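Local coordinates for protein probable ribonuclease HepT (Haemophilus influenzae, PDB 1JOG) that probably acts as the RNase toxin of a type VII toxin-antitoxin pair, neutralised by its cognate antitoxin MntA, probably through AMPylation, at residues Arg63-Asp68 and Leu88-Ile93; Ile83-Leu88 and Gly94-Trp99. All blocks are in the same frame, centred on the assembly; numbering follows the deposited sequence.

Contact 1 of 2, residues Arg63-Asp68 and Leu88-Ile93; sequences RQLQQD and LRFGLI
A Schellman motif ends helix 80-89, and Phe90 and Leu92, which flank its glycine, reach across to Leu65 and Gln64 at the end of the long helix 36-68. Gly91, with positive phi, is the C-prime residue: its N bonds to Leu88 O, and Leu92 N turns back to Ala87 O. Both flanking side chains point toward helix 36-68. The Phe90 ring takes a methyl over one face, Leu65 CD2 lying above its centre as in a CH-pi contact, although the modelled spacing is too tight to carry weight. Leu65 is itself buried, its side chain also touching Ile75 and Glu86. Asp68 comes to the rim of the same ring instead: its carboxylate stands almost upright to the ring, the two planes 84° apart, and OD2 sits 3.4 Å from Phe90 CE2. A carboxylate oxygen beside the ring's C-H rim probably makes a mildly favourable electrostatic contact. One helical turn back, Gln64 has CG anti to its backbone nitrogen (chi1 180°), which carries its methylenes toward the loop, where CG meets Leu92 CD1 at 3.5 Å. Helix 125-140 covers this end, Leu135 and Leu139 packing on Leu92. A bend at chi2 (69°) turns the Gln64 amide toward the C-terminal end of its own helix, and NE2 donates to Asp68 OD2 over 2.9 Å, from above the carboxylate plane.

Contact 2 of 2, residues Ile83-Leu88 and Gly94-Trp99; sequences ILREAL and GDMSKW
Leu84 holds CG anti to its carbonyl carbon (chi1 -61°), an orientation that sends its two methyls across to Trp99, while Met96 places CG between its own backbone nitrogen and carbonyl carbon (chi1 61°) and runs out over the turn of helix that carries Leu84 and Arg85. Met96, present as selenomethionine, buries the most surface here. Its CB lies 4.1 Å from Leu84 CB, where the backbones come close. Farther out the chain is extended at chi2 and then bends at the selenium, with SE 3.7 Å from Arg85 CG and CE close to the same stem, the two chains crossing at an angle. Arg85 thus offers methylene carbon to its neighbour, although its CB is directed away from the other segment; the charged end is engaged elsewhere, NH1 forming a salt bridge with Asp82.

The two segments form a helix-loop-helix connection, in which helix 80-89 gives way through a short loop to helix 96-106. Asp95 is the N-cap of the second helix, its OD2 accepting weak bonds from the backbone N of Ser97 and of Lys98; the position of OD2 is uncertain, so these bonds are doubtful in detail. At the loop, Leu88 CD1 rests 3.5 Å from Gly94 O, a methyl against a carbonyl oxygen. One helical turn earlier, the fork of Leu84 straddles Trp99 CB, which is 3.8 Å from Leu84 CD1 and equally far from Leu84 CD2. Leu84 thus grips the root of the tryptophan, whose indole leads away toward Ile93, Leu135 and an edge-to-face partner, Tyr102. The Trp99 side chain lies about 9 Å from that of Arg106, which is probably an active-site residue.

Overall arrangement
The two contacts, centres 10 Å apart, meet around helix 80-89. In contact 2 the helix itself packs on its successor, 96-106, nearer the putative active site; in contact 1 the residues that follow it touch helix 36-68, farther from the middle of the chain. Leu88 is common to both but touches across only contact 2. Each is partly buried, combining two buried residues with more open ones. No hydrogen bond crosses either interface: contact 1 joins an aromatic ring with a polar rim (Asp68, Gln64), contact 2 is mainly aliphatic and selenomethionine packing. The helix-ending turn of contact 1 leads into contact 2, and Ile93 packs on Trp99.

Contact 1 of 2, residues Arg63-Asp68 and Leu88-Ile93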
loop_
_atom_site.group_PDB
_atom_site.type_symbol
_atom_site.label_atom_id
_atom_site.label_comp_id
_atom_site.label_asym_id
_atom_site.label_seq_id
_atom_site.Cartn_x
_atom_site.Cartn_y
_atom_site.Cartn_z
ATOM N N ARG A 63 7.630 19.223 -6.499
ATOM C CA ARG A 63 8.190 20.320 -5.766
ATOM C C ARG A 63 9.315 20.960 -6.535
ATOM O O ARG A 63 9.543 22.142 -6.379
ATOM C CB ARG A 63 8.712 19.899 -4.411
ATOM C CG ARG A 63 8.083 20.666 -3.276
ATOM C CD ARG A 63 8.384 20.026 -1.926
ATOM N NE ARG A 63 9.801 19.661 -1.815
ATOM C CZ ARG A 63 10.276 19.002 -0.758
ATOM N NH1 ARG A 63 9.436 18.653 0.252
ATOM N NH2 ARG A 63 11.584 18.695 -0.718
ATOM N N GLN A 64 10.005 20.195 -7.371
ATOM C CA GLN A 64 11.141 20.730 -8.110
ATOM C C GLN A 64 10.654 21.757 -9.105
ATOM O O GLN A 64 11.163 22.833 -9.145
ATOM C CB GLN A 64 11.859 19.610 -8.824
ATOM C CG GLN A 64 13.045 20.021 -9.627
ATOM C CD GLN A 64 14.190 20.468 -8.774
ATOM O OE1 GLN A 64 14.303 20.066 -7.629
ATOM N NE2 GLN A 64 15.060 21.303 -9.331
ATOM N N LEU A 65 9.642 21.417 -9.879
ATOM C CA LEU A 65 9.066 22.280 -10.882
ATOM C C LEU A 65 8.296 23.435 -10.273
ATOM O O LEU A 65 8.223 24.508 -10.871
ATOM C CB LEU A 65 8.141 21.453 -11.793
ATOM C CG LEU A 65 9.024 20.354 -12.449
ATOM C CD1 LEU A 65 8.181 19.161 -12.871
ATOM C CD2 LEU A 65 9.889 20.922 -13.618
ATOM N N GLN A 66 7.746 23.194 -9.084
ATOM C CA GLN A 66 6.931 24.143 -8.297
ATOM C C GLN A 66 7.760 25.260 -7.657
ATOM O O GLN A 66 7.269 26.345 -7.461
ATOM C CB GLN A 66 6.219 23.337 -7.221
ATOM C CG GLN A 66 5.054 23.923 -6.503
ATOM C CD GLN A 66 4.311 22.821 -5.752
ATOM O OE1 GLN A 66 4.941 21.970 -5.106
ATOM N NE2 GLN A 66 2.981 22.821 -5.832
ATOM N N GLN A 67 9.013 24.959 -7.354
ATOM C CA GLN A 67 9.946 25.876 -6.752
ATOM C C GLN A 67 10.917 26.384 -7.813
ATOM O O GLN A 67 11.471 27.471 -7.701
ATOM C CB GLN A 67 10.834 25.168 -5.704
ATOM C CG GLN A 67 10.184 24.555 -4.423
ATOM C CD GLN A 67 11.269 23.990 -3.458
ATOM O OE1 GLN A 67 12.458 24.072 -3.756
ATOM N NE2 GLN A 67 10.864 23.422 -2.325
ATOM N N ASP A 68 11.135 25.583 -8.842
ATOM C CA ASP A 68 12.163 25.883 -9.841
ATOM C C ASP A 68 12.154 27.174 -10.620
ATOM O O ASP A 68 13.036 28.029 -10.448
ATOM C CB ASP A 68 12.307 24.726 -10.846
ATOM C CG ASP A 68 13.773 24.469 -11.241
ATOM O OD1 ASP A 68 14.487 25.475 -11.497
ATOM O OD2 ASP A 68 14.202 23.282 -11.289
ATOM N N LEU A 88 10.992 16.132 -17.756
ATOM C CA LEU A 88 11.812 15.792 -18.941
ATOM C C LEU A 88 12.482 17.095 -19.401
ATOM O O LEU A 88 13.682 17.118 -19.639
ATOM C CB LEU A 88 10.956 15.163 -20.094
ATOM C CG LEU A 88 11.675 14.507 -21.314
ATOM C CD1 LEU A 88 12.413 13.279 -20.925
ATOM C CD2 LEU A 88 10.711 14.073 -22.406
ATOM N N ARG A 89 11.694 18.170 -19.476
ATOM C CA ARG A 89 12.168 19.509 -19.845
ATOM C C ARG A 89 13.350 19.828 -18.942
ATOM O O ARG A 89 14.262 20.555 -19.324
ATOM C CB ARG A 89 11.075 20.575 -19.602
ATOM C CG ARG A 89 10.273 21.064 -20.841
ATOM C CD ARG A 89 10.579 22.543 -21.224
ATOM N NE ARG A 89 9.355 23.349 -21.326
ATOM C CZ ARG A 89 9.126 24.525 -20.713
ATOM N NH1 ARG A 89 10.047 25.093 -19.924
ATOM N NH2 ARG A 89 7.940 25.128 -20.868
ATOM N N PHE A 90 13.347 19.281 -17.733
ATOM C CA PHE A 90 14.448 19.560 -16.832
ATOM C C PHE A 90 15.424 18.413 -16.799
ATOM O O PHE A 90 16.336 18.445 -15.985
ATOM C CB PHE A 90 13.946 19.847 -15.413
ATOM C CG PHE A 90 13.079 21.096 -15.300
ATOM C CD1 PHE A 90 12.258 21.511 -16.371
ATOM C CD2 PHE A 90 13.045 21.835 -14.114
ATOM C CE1 PHE A 90 11.400 22.651 -16.264
ATOM C CE2 PHE A 90 12.205 22.977 -13.971
ATOM C CZ PHE A 90 11.377 23.383 -15.056
ATOM N N GLY A 91 15.262 17.390 -17.669
ATOM C CA GLY A 91 16.245 16.283 -17.639
ATOM C C GLY A 91 16.272 15.602 -16.256
ATOM O O GLY A 91 17.322 15.112 -15.821
ATOM N N LEU A 92 15.129 15.596 -15.541
ATOM C CA LEU A 92 15.009 14.949 -14.217
ATOM C C LEU A 92 14.784 13.437 -14.488
ATOM O O LEU A 92 15.307 12.609 -13.802
ATOM C CB LEU A 92 13.852 15.548 -13.416
ATOM C CG LEU A 92 14.059 16.901 -12.666
ATOM C CD1 LEU A 92 12.734 17.305 -11.864
ATOM C CD2 LEU A 92 15.204 16.761 -11.635
ATOM N N ILE A 93 14.041 13.104 -15.533
ATOM C CA ILE A 93 13.853 11.711 -15.933
ATOM C C ILE A 93 14.338 11.812 -17.349
ATOM O O ILE A 93 14.636 12.936 -17.814
ATOM C CB ILE A 93 12.343 11.262 -15.921
ATOM C CG1 ILE A 93 11.445 12.230 -16.710
ATOM C CG2 ILE A 93 11.945 11.152 -14.436
ATOM C CD1 ILE A 93 10.035 11.731 -16.995
#

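Contact 2 of 2, residues Ile83-Leu88 and Gly94-Trp99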
loop_
_atom_site.group_PDB
_atom_site.type_symbol
_atom_site.label_atom_id
_atom_site.label_comp_id
_atom_site.label_asym_id
_atom_site.label_seq_id
_atom_site.Cartn_x
_atom_site.Cartn_y
_atom_site.Cartn_z
ATOM N N ILE A 83 3.525 16.973 -15.129
ATOM C CA ILE A 83 4.651 16.818 -14.200
ATOM C C ILE A 83 5.770 16.019 -14.939
ATOM O O ILE A 83 6.963 16.391 -14.888
ATOM C CB ILE A 83 4.173 16.016 -12.911
ATOM C CG1 ILE A 83 3.112 16.802 -12.120
ATOM C CG2 ILE A 83 5.329 15.693 -12.016
ATOM C CD1 ILE A 83 3.651 18.030 -11.464
ATOM N N LEU A 84 5.389 14.919 -15.615
ATOM C CA LEU A 84 6.395 14.114 -16.331
ATOM C C LEU A 84 6.958 14.918 -17.460
ATOM O O LEU A 84 8.148 14.931 -17.625
ATOM C CB LEU A 84 5.825 12.821 -16.880
ATOM C CG LEU A 84 5.255 11.836 -15.863
ATOM C CD1 LEU A 84 4.849 10.466 -16.585
ATOM C CD2 LEU A 84 6.261 11.671 -14.775
ATOM N N ARG A 85 6.122 15.563 -18.264
ATOM C CA ARG A 85 6.684 16.419 -19.316
ATOM C C ARG A 85 7.659 17.476 -18.787
ATOM O O ARG A 85 8.767 17.614 -19.337
ATOM C CB ARG A 85 5.587 17.109 -20.088
ATOM C CG ARG A 85 4.934 16.146 -21.061
ATOM C CD ARG A 85 3.686 16.738 -21.626
ATOM N NE ARG A 85 2.733 15.713 -22.024
ATOM C CZ ARG A 85 1.437 15.799 -21.776
ATOM N NH1 ARG A 85 0.951 16.858 -21.133
ATOM N NH2 ARG A 85 0.631 14.827 -22.167
ATOM N N GLU A 86 7.276 18.217 -17.731
ATOM C CA GLU A 86 8.175 19.248 -17.167
ATOM C C GLU A 86 9.477 18.636 -16.674
ATOM O O GLU A 86 10.558 19.095 -17.002
ATOM C CB GLU A 86 7.481 19.992 -16.050
ATOM C CG GLU A 86 6.880 21.327 -16.473
ATOM C CD GLU A 86 5.947 21.271 -17.681
ATOM O OE1 GLU A 86 5.793 22.326 -18.334
ATOM O OE2 GLU A 86 5.358 20.211 -17.978
ATOM N N ALA A 87 9.364 17.544 -15.939
ATOM C CA ALA A 87 10.515 16.825 -15.438
ATOM C C ALA A 87 11.500 16.477 -16.557
ATOM O O ALA A 87 12.704 16.505 -16.306
ATOM C CB ALA A 87 10.052 15.520 -14.688
ATOM N N LEU A 88 10.992 16.132 -17.756
ATOM C CA LEU A 88 11.812 15.792 -18.941
ATOM C C LEU A 88 12.482 17.095 -19.401
ATOM O O LEU A 88 13.682 17.118 -19.639
ATOM C CB LEU A 88 10.956 15.163 -20.094
ATOM C CG LEU A 88 11.675 14.507 -21.314
ATOM C CD1 LEU A 88 12.413 13.279 -20.925
ATOM C CD2 LEU A 88 10.711 14.073 -22.406
ATOM N N GLY A 94 14.406 10.677 -18.039
ATOM C CA GLY A 94 14.871 10.690 -19.416
ATOM C C GLY A 94 13.912 9.976 -20.337
ATOM O O GLY A 94 13.953 10.148 -21.558
ATOM N N ASP A 95 13.039 9.167 -19.748
ATOM C CA ASP A 95 12.042 8.444 -20.535
ATOM C C ASP A 95 10.760 8.508 -19.722
ATOM O O ASP A 95 10.727 8.006 -18.616
ATOM C CB ASP A 95 12.498 6.978 -20.735
ATOM C CG ASP A 95 11.652 6.210 -21.737
ATOM O OD1 ASP A 95 12.291 5.544 -22.578
ATOM O OD2 ASP A 95 10.388 6.250 -21.697
HETATM N N MSE A 96 9.724 9.139 -20.250
HETATM C CA MSE A 96 8.486 9.189 -19.532
HETATM C C MSE A 96 7.591 7.998 -19.817
HETATM O O MSE A 96 6.663 7.754 -19.060
HETATM C CB MSE A 96 7.719 10.525 -19.757
HETATM C CG MSE A 96 7.266 10.934 -21.165
HETATM SE SE MSE A 96 6.479 12.785 -21.303
HETATM C CE MSE A 96 4.629 12.162 -21.345
ATOM N N SER A 97 7.866 7.216 -20.853
ATOM C CA SER A 97 6.977 6.070 -21.147
ATOM C C SER A 97 7.115 5.136 -19.955
ATOM O O SER A 97 6.152 4.526 -19.479
ATOM C CB SER A 97 7.422 5.369 -22.415
ATOM O OG SER A 97 8.778 5.033 -22.310
ATOM N N LYS A 98 8.307 5.112 -19.401
ATOM C CA LYS A 98 8.543 4.312 -18.189
ATOM C C LYS A 98 7.776 4.783 -16.915
ATOM O O LYS A 98 7.223 3.959 -16.154
ATOM C CB LYS A 98 10.020 4.318 -17.863
ATOM C CG LYS A 98 10.827 3.469 -18.727
ATOM C CD LYS A 98 12.263 3.578 -18.340
ATOM C CE LYS A 98 13.112 3.057 -19.469
ATOM N NZ LYS A 98 13.210 4.083 -20.546
ATOM N N TRP A 99 7.768 6.091 -16.656
ATOM C CA TRP A 99 7.040 6.574 -15.472
ATOM C C TRP A 99 5.568 6.387 -15.717
ATOM O O TRP A 99 4.814 6.104 -14.787
ATOM C CB TRP A 99 7.389 8.026 -15.168
ATOM C CG TRP A 99 8.786 8.083 -14.647
ATOM C CD1 TRP A 99 9.978 8.288 -15.381
ATOM C CD2 TRP A 99 9.183 7.851 -13.315
ATOM N NE1 TRP A 99 11.051 8.189 -14.544
ATOM C CE2 TRP A 99 10.596 7.934 -13.271
ATOM C CE3 TRP A 99 8.490 7.576 -12.143
ATOM C CZ2 TRP A 99 11.312 7.742 -12.104
ATOM C CZ3 TRP A 99 9.230 7.361 -10.993
ATOM C CH2 TRP A 99 10.600 7.448 -10.970
#